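Local coordinates for nucleoside diphosphate kinase family protein (Babesia bovis, PDB 3JS9) that probably transfers the terminal phosphate of nucleoside triphosphates to nucleoside diphosphates, with magnesium as cofactor, through a phosphohistidine intermediate, at residues Thr12-Lys17 with Phe79-Glu84; Leu40-Phe45 with Glu142-Trp147; Met50-Gln55 with Ala136-Pro141. All blocks are in the same frame, centred on the assembly; numbering follows the deposited sequence.

Contact 1 (Thr12-Lys17 with Phe79-Glu84). With SO4 (sulfate ion), chain G.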
loop_
_atom_site.group_PDB
_atom_site.type_symbol
_atom_site.label_atom_id
_atom_site.label_comp_id
_atom_site.label_asym_id
_atom_site.label_seq_id
_atom_site.Cartn_x
_atom_site.Cartn_y
_atom_site.Cartn_z
ATOM N N THR A 12 14.296 19.142 -11.024
ATOM C CA THR A 12 14.213 19.647 -9.678
ATOM C C THR A 12 15.049 18.819 -8.701
ATOM O O THR A 12 15.250 17.606 -8.881
ATOM C CB THR A 12 12.747 19.756 -9.203
ATOM O OG1 THR A 12 12.719 20.498 -7.981
ATOM C CG2 THR A 12 12.087 18.373 -8.985
ATOM N N TYR A 13 15.555 19.473 -7.666
ATOM C CA TYR A 13 16.361 18.764 -6.712
ATOM C C TYR A 13 15.467 18.388 -5.536
ATOM O O TYR A 13 14.778 19.249 -4.962
ATOM C CB TYR A 13 17.554 19.607 -6.289
ATOM C CG TYR A 13 18.345 18.944 -5.200
ATOM C CD1 TYR A 13 19.061 17.782 -5.458
ATOM C CD2 TYR A 13 18.334 19.449 -3.884
ATOM C CE1 TYR A 13 19.761 17.124 -4.441
ATOM C CE2 TYR A 13 19.037 18.803 -2.865
ATOM C CZ TYR A 13 19.751 17.642 -3.155
ATOM O OH TYR A 13 20.447 16.983 -2.159
ATOM N N ILE A 14 15.446 17.100 -5.202
ATOM C CA ILE A 14 14.615 16.605 -4.102
ATOM C C ILE A 14 15.556 15.893 -3.097
ATOM O O ILE A 14 16.378 15.058 -3.496
ATOM C CB ILE A 14 13.472 15.609 -4.619
ATOM C CG1 ILE A 14 12.610 16.199 -5.760
ATOM C CG2 ILE A 14 12.623 15.003 -3.453
ATOM C CD1 ILE A 14 11.612 17.367 -5.423
ATOM N N MET A 15 15.408 16.186 -1.803
ATOM C CA MET A 15 16.324 15.635 -0.827
ATOM C C MET A 15 15.634 15.103 0.438
ATOM O O MET A 15 14.970 15.844 1.189
ATOM C CB MET A 15 17.405 16.665 -0.472
ATOM C CG MET A 15 18.435 16.138 0.534
ATOM S SD MET A 15 19.798 17.274 0.969
ATOM C CE MET A 15 18.849 18.742 1.473
ATOM N N VAL A 16 15.773 13.812 0.676
ATOM C CA VAL A 16 15.295 13.262 1.928
ATOM C C VAL A 16 16.295 13.717 2.987
ATOM O O VAL A 16 17.499 13.428 2.868
ATOM C CB VAL A 16 15.236 11.727 1.909
ATOM C CG1 VAL A 16 14.647 11.205 3.228
ATOM C CG2 VAL A 16 14.433 11.280 0.727
ATOM N N LYS A 17 15.796 14.396 4.021
ATOM C CA LYS A 17 16.654 14.988 5.030
ATOM C C LYS A 17 16.862 13.971 6.142
ATOM O O LYS A 17 16.217 12.912 6.141
ATOM C CB LYS A 17 16.003 16.236 5.592
ATOM C CG LYS A 17 15.774 17.382 4.621
ATOM C CD LYS A 17 15.039 18.440 5.410
ATOM C CE LYS A 17 14.461 19.526 4.575
ATOM N NZ LYS A 17 13.783 20.435 5.566
ATOM N N PHE A 79 19.364 11.735 1.502
ATOM C CA PHE A 79 19.252 11.036 0.229
ATOM C C PHE A 79 18.900 12.021 -0.860
ATOM O O PHE A 79 17.861 12.676 -0.784
ATOM C CB PHE A 79 18.260 9.880 0.324
ATOM C CG PHE A 79 18.161 9.047 -0.934
ATOM C CD1 PHE A 79 17.245 9.367 -1.919
ATOM C CD2 PHE A 79 18.962 7.921 -1.107
ATOM C CE1 PHE A 79 17.155 8.598 -3.068
ATOM C CE2 PHE A 79 18.871 7.145 -2.265
ATOM C CZ PHE A 79 17.988 7.481 -3.240
ATOM N N CYS A 80 19.776 12.124 -1.866
ATOM C CA CYS A 80 19.717 13.150 -2.911
ATOM C C CYS A 80 19.157 12.594 -4.186
ATOM O O CYS A 80 19.532 11.488 -4.578
ATOM C CB CYS A 80 21.120 13.669 -3.238
ATOM S SG CYS A 80 22.161 14.132 -1.821
ATOM N N MET A 81 18.311 13.381 -4.866
ATOM C CA MET A 81 17.703 12.995 -6.151
ATOM C C MET A 81 17.559 14.191 -7.054
ATOM O O MET A 81 17.427 15.316 -6.563
ATOM C CB MET A 81 16.297 12.398 -5.958
ATOM C CG MET A 81 16.286 11.074 -5.189
ATOM S SD MET A 81 14.620 10.754 -4.608
ATOM C CE MET A 81 14.547 11.691 -3.042
ATOM N N ILE A 82 17.595 13.952 -8.366
ATOM C CA ILE A 82 17.120 14.934 -9.350
ATOM C C ILE A 82 16.057 14.229 -10.185
ATOM O O ILE A 82 16.261 13.101 -10.604
ATOM C CB ILE A 82 18.223 15.417 -10.302
ATOM C CG1 ILE A 82 19.260 16.233 -9.552
ATOM C CG2 ILE A 82 17.630 16.217 -11.507
ATOM C CD1 ILE A 82 20.452 16.672 -10.472
ATOM N N TRP A 83 14.942 14.912 -10.413
ATOM C CA TRP A 83 13.822 14.400 -11.176
ATOM C C TRP A 83 13.501 15.346 -12.323
ATOM O O TRP A 83 13.560 16.565 -12.160
ATOM C CB TRP A 83 12.603 14.245 -10.267
ATOM C CG TRP A 83 12.725 13.130 -9.302
ATOM C CD1 TRP A 83 13.235 13.190 -8.029
ATOM C CD2 TRP A 83 12.354 11.768 -9.525
ATOM N NE1 TRP A 83 13.188 11.948 -7.449
ATOM C CE2 TRP A 83 12.669 11.052 -8.351
ATOM C CE3 TRP A 83 11.795 11.079 -10.612
ATOM C CZ2 TRP A 83 12.427 9.681 -8.221
ATOM C CZ3 TRP A 83 11.558 9.710 -10.484
ATOM C CH2 TRP A 83 11.869 9.026 -9.290
ATOM N N GLU A 84 13.102 14.772 -13.459
ATOM C CA GLU A 84 12.916 15.514 -14.684
ATOM C C GLU A 84 11.489 15.422 -15.198
ATOM O O GLU A 84 10.867 14.362 -15.107
ATOM C CB GLU A 84 13.896 14.992 -15.746
ATOM C CG GLU A 84 13.743 15.602 -17.123
ATOM C CD GLU A 84 14.827 15.157 -18.069
ATOM O OE1 GLU A 84 14.565 14.281 -18.925
ATOM O OE2 GLU A 84 15.955 15.690 -17.958
HETATM S S SO4 G . 14.167 23.115 3.151
HETATM O O1 SO4 G . 13.232 23.042 2.018
HETATM O O2 SO4 G . 14.419 24.509 3.434
HETATM O O3 SO4 G . 15.480 22.470 2.978
HETATM O O4 SO4 G . 13.468 22.486 4.241
#

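Contact 2 (Leu40-Phe45 with Glu142-Trp147)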
loop_
_atom_site.group_PDB
_atom_site.type_symbol
_atom_site.label_atom_id
_atom_site.label_comp_id
_atom_site.label_asym_id
_atom_site.label_seq_id
_atom_site.Cartn_x
_atom_site.Cartn_y
_atom_site.Cartn_z
ATOM N N LEU A 40 13.631 9.780 -13.341
ATOM C CA LEU A 40 14.777 9.907 -12.448
ATOM C C LEU A 40 16.034 10.169 -13.271
ATOM O O LEU A 40 16.297 9.459 -14.252
ATOM C CB LEU A 40 14.960 8.660 -11.608
ATOM C CG LEU A 40 16.109 8.777 -10.604
ATOM C CD1 LEU A 40 15.783 9.846 -9.548
ATOM C CD2 LEU A 40 16.407 7.429 -9.916
ATOM N N ILE A 41 16.787 11.198 -12.871
ATOM C CA ILE A 41 18.066 11.578 -13.491
ATOM C C ILE A 41 19.314 11.224 -12.640
ATOM O O ILE A 41 20.358 10.857 -13.186
ATOM C CB ILE A 41 18.066 13.095 -13.787
ATOM C CG1 ILE A 41 16.917 13.436 -14.744
ATOM C CG2 ILE A 41 19.408 13.558 -14.351
ATOM C CD1 ILE A 41 16.963 12.621 -16.056
ATOM N N ALA A 42 19.205 11.336 -11.314
ATOM C CA ALA A 42 20.351 11.171 -10.414
ATOM C C ALA A 42 19.867 10.883 -9.011
ATOM O O ALA A 42 18.819 11.403 -8.577
ATOM C CB ALA A 42 21.233 12.413 -10.398
ATOM N N ALA A 43 20.622 10.073 -8.290
ATOM C CA ALA A 43 20.272 9.773 -6.922
ATOM C C ALA A 43 21.524 9.282 -6.247
ATOM O O ALA A 43 22.343 8.637 -6.915
ATOM C CB ALA A 43 19.199 8.686 -6.883
ATOM N N LYS A 44 21.679 9.575 -4.952
ATOM C CA LYS A 44 22.741 8.975 -4.112
ATOM C C LYS A 44 22.484 9.196 -2.618
ATOM O O LYS A 44 21.980 10.234 -2.217
ATOM C CB LYS A 44 24.115 9.567 -4.454
ATOM C CG LYS A 44 24.165 11.087 -4.334
ATOM C CD LYS A 44 25.521 11.629 -4.638
ATOM C CE LYS A 44 25.520 13.148 -4.671
ATOM N NZ LYS A 44 26.756 13.664 -5.380
ATOM N N PHE A 45 22.849 8.207 -1.804
ATOM C CA PHE A 45 22.846 8.320 -0.353
ATOM C C PHE A 45 24.194 8.984 0.010
ATOM O O PHE A 45 25.216 8.611 -0.534
ATOM C CB PHE A 45 22.788 6.895 0.229
ATOM C CG PHE A 45 22.495 6.816 1.709
ATOM C CD1 PHE A 45 21.496 7.612 2.302
ATOM C CD2 PHE A 45 23.191 5.912 2.502
ATOM C CE1 PHE A 45 21.205 7.515 3.639
ATOM C CE2 PHE A 45 22.914 5.800 3.880
ATOM C CZ PHE A 45 21.912 6.600 4.448
ATOM N N GLU A 142 28.910 13.942 -13.991
ATOM C CA GLU A 142 29.053 12.524 -14.337
ATOM C C GLU A 142 28.020 11.649 -13.594
ATOM O O GLU A 142 27.867 10.460 -13.885
ATOM C CB GLU A 142 30.487 12.027 -14.083
ATOM C CG GLU A 142 31.116 12.509 -12.761
ATOM C CD GLU A 142 31.786 13.945 -12.829
ATOM O OE1 GLU A 142 31.577 14.741 -13.788
ATOM O OE2 GLU A 142 32.561 14.276 -11.892
ATOM N N GLN A 143 27.309 12.246 -12.644
ATOM C CA GLN A 143 26.308 11.534 -11.874
ATOM C C GLN A 143 24.915 11.687 -12.512
ATOM O O GLN A 143 23.925 11.161 -12.026
ATOM C CB GLN A 143 26.351 12.015 -10.426
ATOM C CG GLN A 143 27.653 11.595 -9.686
ATOM C CD GLN A 143 27.820 12.277 -8.333
ATOM O OE1 GLN A 143 27.183 13.295 -8.064
ATOM N NE2 GLN A 143 28.671 11.714 -7.472
ATOM N N LEU A 144 24.837 12.424 -13.607
ATOM C CA LEU A 144 23.568 12.571 -14.291
ATOM C C LEU A 144 23.427 11.396 -15.239
ATOM O O LEU A 144 24.379 11.066 -15.945
ATOM C CB LEU A 144 23.508 13.903 -15.043
ATOM C CG LEU A 144 23.719 15.160 -14.179
ATOM C CD1 LEU A 144 23.666 16.454 -15.023
ATOM C CD2 LEU A 144 22.734 15.200 -12.979
ATOM N N VAL A 145 22.273 10.733 -15.230
ATOM C CA VAL A 145 22.105 9.551 -16.041
ATOM C C VAL A 145 21.263 9.882 -17.279
ATOM O O VAL A 145 20.155 10.382 -17.154
ATOM C CB VAL A 145 21.529 8.357 -15.206
ATOM C CG1 VAL A 145 21.227 7.137 -16.086
ATOM C CG2 VAL A 145 22.498 7.980 -14.080
ATOM N N THR A 146 21.817 9.628 -18.466
ATOM C CA THR A 146 21.055 9.657 -19.704
ATOM C C THR A 146 20.453 8.258 -19.949
ATOM O O THR A 146 21.154 7.227 -19.885
ATOM C CB THR A 146 21.953 10.119 -20.904
ATOM O OG1 THR A 146 22.374 11.481 -20.694
ATOM C CG2 THR A 146 21.195 10.041 -22.244
ATOM N N TRP A 147 19.144 8.220 -20.170
ATOM C CA TRP A 147 18.443 6.992 -20.527
ATOM C C TRP A 147 17.098 7.326 -21.122
ATOM O O TRP A 147 16.653 8.484 -21.033
ATOM C CB TRP A 147 18.284 6.062 -19.325
ATOM C CG TRP A 147 17.393 6.514 -18.176
ATOM C CD1 TRP A 147 17.612 7.568 -17.331
ATOM C CD2 TRP A 147 16.208 5.847 -17.682
ATOM N NE1 TRP A 147 16.624 7.620 -16.375
ATOM C CE2 TRP A 147 15.761 6.570 -16.557
ATOM C CE3 TRP A 147 15.469 4.724 -18.105
ATOM C CZ2 TRP A 147 14.599 6.221 -15.852
ATOM C CZ3 TRP A 147 14.325 4.363 -17.402
ATOM C CH2 TRP A 147 13.903 5.113 -16.274
HETATM O O HOH W 1 23.025 9.511 -9.925
#

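Contact 3 (Met50-Gln55 with Ala136-Pro141)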
loop_
_atom_site.group_PDB
_atom_site.type_symbol
_atom_site.label_atom_id
_atom_site.label_comp_id
_atom_site.label_asym_id
_atom_site.label_seq_id
_atom_site.Cartn_x
_atom_site.Cartn_y
_atom_site.Cartn_z
ATOM N N MET A 50 30.067 20.205 5.156
ATOM C CA MET A 50 29.596 21.514 5.599
ATOM C C MET A 50 29.569 22.563 4.470
ATOM O O MET A 50 28.633 23.343 4.400
ATOM C CB MET A 50 30.360 22.022 6.824
ATOM C CG MET A 50 29.790 23.337 7.422
ATOM S SD MET A 50 28.130 23.223 8.205
ATOM C CE MET A 50 28.559 22.321 9.701
ATOM N N ASP A 51 30.555 22.556 3.576
ATOM C CA ASP A 51 30.619 23.578 2.525
ATOM C C ASP A 51 29.424 23.523 1.575
ATOM O O ASP A 51 28.923 24.577 1.140
ATOM C CB ASP A 51 31.909 23.481 1.699
ATOM C CG ASP A 51 33.164 23.501 2.552
ATOM O OD1 ASP A 51 33.679 22.377 2.837
ATOM O OD2 ASP A 51 33.618 24.617 2.932
ATOM N N VAL A 52 28.993 22.302 1.234
ATOM C CA VAL A 52 27.829 22.098 0.378
ATOM C C VAL A 52 26.570 22.550 1.114
ATOM O O VAL A 52 25.739 23.289 0.565
ATOM C CB VAL A 52 27.729 20.611 -0.124
ATOM C CG1 VAL A 52 26.410 20.324 -0.820
ATOM C CG2 VAL A 52 28.893 20.289 -1.091
ATOM N N VAL A 53 26.456 22.160 2.372
ATOM C CA VAL A 53 25.314 22.601 3.148
ATOM C C VAL A 53 25.257 24.123 3.277
ATOM O O VAL A 53 24.179 24.722 3.136
ATOM C CB VAL A 53 25.226 21.918 4.552
ATOM C CG1 VAL A 53 24.009 22.428 5.302
ATOM C CG2 VAL A 53 25.181 20.404 4.405
ATOM N N ALA A 54 26.399 24.749 3.526
ATOM C CA ALA A 54 26.425 26.207 3.641
ATOM C C ALA A 54 26.018 26.893 2.335
ATOM O O ALA A 54 25.316 27.898 2.373
ATOM C CB ALA A 54 27.763 26.697 4.136
ATOM N N GLN A 55 26.410 26.332 1.187
ATOM C CA GLN A 55 25.965 26.884 -0.099
ATOM C C GLN A 55 24.503 26.619 -0.317
ATOM O O GLN A 55 23.825 27.428 -0.955
ATOM C CB GLN A 55 26.719 26.295 -1.303
ATOM C CG GLN A 55 27.963 26.988 -1.684
ATOM C CD GLN A 55 27.864 28.499 -1.538
ATOM O OE1 GLN A 55 28.372 29.065 -0.558
ATOM N NE2 GLN A 55 27.206 29.166 -2.511
ATOM N N ALA A 136 23.187 21.345 -9.773
ATOM C CA ALA A 136 24.635 21.436 -10.012
ATOM C C ALA A 136 25.448 21.359 -8.720
ATOM O O ALA A 136 26.569 20.836 -8.719
ATOM C CB ALA A 136 24.984 22.684 -10.785
ATOM N N LEU A 137 24.889 21.887 -7.633
ATOM C CA LEU A 137 25.563 21.866 -6.335
ATOM C C LEU A 137 25.666 20.472 -5.684
ATOM O O LEU A 137 26.695 20.126 -5.130
ATOM C CB LEU A 137 24.874 22.833 -5.371
ATOM C CG LEU A 137 25.297 22.803 -3.896
ATOM C CD1 LEU A 137 26.737 23.294 -3.729
ATOM C CD2 LEU A 137 24.365 23.638 -3.054
ATOM N N TRP A 138 24.601 19.674 -5.735
ATOM C CA TRP A 138 24.595 18.388 -5.011
ATOM C C TRP A 138 25.137 17.192 -5.833
ATOM O O TRP A 138 25.553 16.159 -5.286
ATOM C CB TRP A 138 23.191 18.105 -4.475
ATOM C CG TRP A 138 22.786 19.025 -3.366
ATOM C CD1 TRP A 138 22.134 20.236 -3.479
ATOM C CD2 TRP A 138 23.031 18.828 -1.960
ATOM N NE1 TRP A 138 21.930 20.772 -2.223
ATOM C CE2 TRP A 138 22.470 19.930 -1.280
ATOM C CE3 TRP A 138 23.618 17.799 -1.212
ATOM C CZ2 TRP A 138 22.496 20.036 0.109
ATOM C CZ3 TRP A 138 23.634 17.892 0.170
ATOM C CH2 TRP A 138 23.092 19.015 0.821
ATOM N N PHE A 139 25.144 17.355 -7.146
ATOM C CA PHE A 139 25.534 16.282 -8.052
ATOM C C PHE A 139 26.582 16.761 -9.045
ATOM O O PHE A 139 26.408 17.807 -9.681
ATOM C CB PHE A 139 24.304 15.812 -8.832
ATOM C CG PHE A 139 23.402 14.870 -8.060
ATOM C CD1 PHE A 139 22.196 15.316 -7.520
ATOM C CD2 PHE A 139 23.735 13.520 -7.910
ATOM C CE1 PHE A 139 21.371 14.434 -6.832
ATOM C CE2 PHE A 139 22.890 12.643 -7.237
ATOM C CZ PHE A 139 21.724 13.099 -6.699
ATOM N N THR A 140 27.650 16.004 -9.213
ATOM C CA THR A 140 28.611 16.329 -10.268
ATOM C C THR A 140 27.950 15.897 -11.565
ATOM O O THR A 140 27.121 15.005 -11.555
ATOM C CB THR A 140 29.969 15.592 -10.073
ATOM O OG1 THR A 140 29.778 14.181 -10.245
ATOM C CG2 THR A 140 30.514 15.807 -8.689
ATOM N N PRO A 141 28.317 16.510 -12.696
ATOM C CA PRO A 141 27.707 16.115 -14.001
ATOM C C PRO A 141 27.890 14.650 -14.458
ATOM O O PRO A 141 27.097 14.163 -15.241
ATOM C CB PRO A 141 28.365 17.073 -15.014
ATOM C CG PRO A 141 29.561 17.653 -14.312
ATOM C CD PRO A 141 29.303 17.603 -12.831
#

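Contact 1 (Thr12-Lys17 with Phe79-Glu84)
The carbonyl oxygen of F79 receives V16 N at 2.8 Å and, from the same strand, a CA-H...O contact from M15 CA at 3.3 Å. V16 O is bonded in return by F79 N, which closes the ring of an antiparallel hydrogen-bonded pair. I14 with M81 and T12 with W83 repeat that pattern, while Y13 with I82 and M15 with C80 are the non-hydrogen-bonded pairs between them. Paired residues point to the same side of the sheet: T12, I14, V16, F79, M81 and W83 to one, Y13, M15, C80 and I82 to the other. On the first side the M81 chain, bent at chi3 (-85°), brings CE against I14 CG2 at 3.9 Å and V16 CG2 at 3.8 Å; unbranched and flexible, methionine lets its terminal methyl reach both beta-branched neighbours. Its SD lies in the plane of the W83 indole, where NE1 donates a weak bond of 3.4 Å. On the other side the Y13 ring presents its edge to C80 CB (3.9 Å from CE1) and to I82 CG1. Beyond the strand, K17, predicted to bind ATP, extends to a sulfate also held by Y57 and H123, the predicted phosphohistidine, consistent with a phosphate site. Helix 26-36 packs on the I14-V16-W83 face, W138 stacks on Y13, and strands 39-46 and 122-124 flank the pair in the four-stranded antiparallel sheet.

Contact 2 (Leu40-Phe45 with Glu142-Trp147)
K44 NZ donates to Q143 OE1 at 2.7 Å, coming in tilted from the amide's carbonyl plane. The ammonium also bonds W138 O, and OE1 also takes T140 N, so the amide and the lysine together tie the end of helix 128-138 to the strand. A long side chain suits position 44: extended beyond CG, it spans the gap from strand to loop, crossing Q143 at about a right angle. At the other end of the contact, W147 NE1 gives L40 O a nearly straight bond of 2.8 Å (174° at the hydrogen), with the oxygen in the indole plane. CG of W147 stands between the backbone N and carbonyl carbon (chi1 66°), a turn that sends the ring back to the strand edge. Between these two bonds V145 N meets I41 O at 2.8 Å, and one water accepts from A43 N and can donate to Q143 O, one of several possible acceptors, bridging strand and loop where they do not bond directly. The packing around them is light. I41 CG2 lies 4.0 Å from L144 CD2, which also touches A42 CB; the small alanine lets Q143 O come within 3.4 Å of its CB. Across the dimer interface, F45 of the second subunit meets W147 edge-to-face. I41 and A42 both face I82, a classic beta bulge in strand 39-46, the outermost of its own chain, which bonds to the second subunit through the backbone of A43 and F45; alongside it runs the loop 142-147, held by the bonds from V145 and W147.

Contact 3 (Met50-Gln55 with Ala136-Pro141)
V52 is the first residue of helix 50-56 to touch the end of helix 128-138, chiefly through CG1. That methyl sits anti to the backbone N (chi1 170°), pointing to a CH-pi contact over one face of the W138 indole: it is 3.6 Å from the centroid of the six-membered ring and only 5° off the normal. It also meets L137 CG at 4.1 Å and so touches both leucine and tryptophan; a compact branched side chain suits so close an approach. The backbone joins in, V52 O lying 3.9 Å from L137 CD2. V53, the next residue, starts away from the partner, yet its CG2 comes within 4.4 Å of W138 CH2. One turn on from V52, the aliphatic base of Q55 rests on L137, CB lying 3.9 Å from CD1, while its amide turns outward; glutamine thus offers methylene to the neighbour and keeps a polar end for the surface. On its way inward W138 meets H56 and touches M15 and C80. The arrangement is a small apolar helix-to-helix contact above the sheet of the nucleoside diphosphate kinase fold, with W138 as the wedge between helix and strands: the Y13 hydroxyl lies on the side of the indole opposite V52.

Contacts 1 and 2 share the sheet: strand 78-85 is the neighbour of both 10-16 and 39-46, and I82 N lies 2.8 Å from A42 O, a probable hydrogen bond; the centres of the two contacts are about 10 Å apart. Contact 3 adds a layer over them. Y13 OH of contact 1 comes 3.2 Å from W138 CD2, and F139 packs on C80 and I82 of contact 1 and on A42 and K44 of contact 2. Towards the predicted active site, H123, the side chain of Y13 stands about 4 Å away and that of W138 about 6 Å. The sulfate bonded by K17 and H123 probably marks a phosphate position, whereas contact 2 lies away from the predicted ATP and histidine sites.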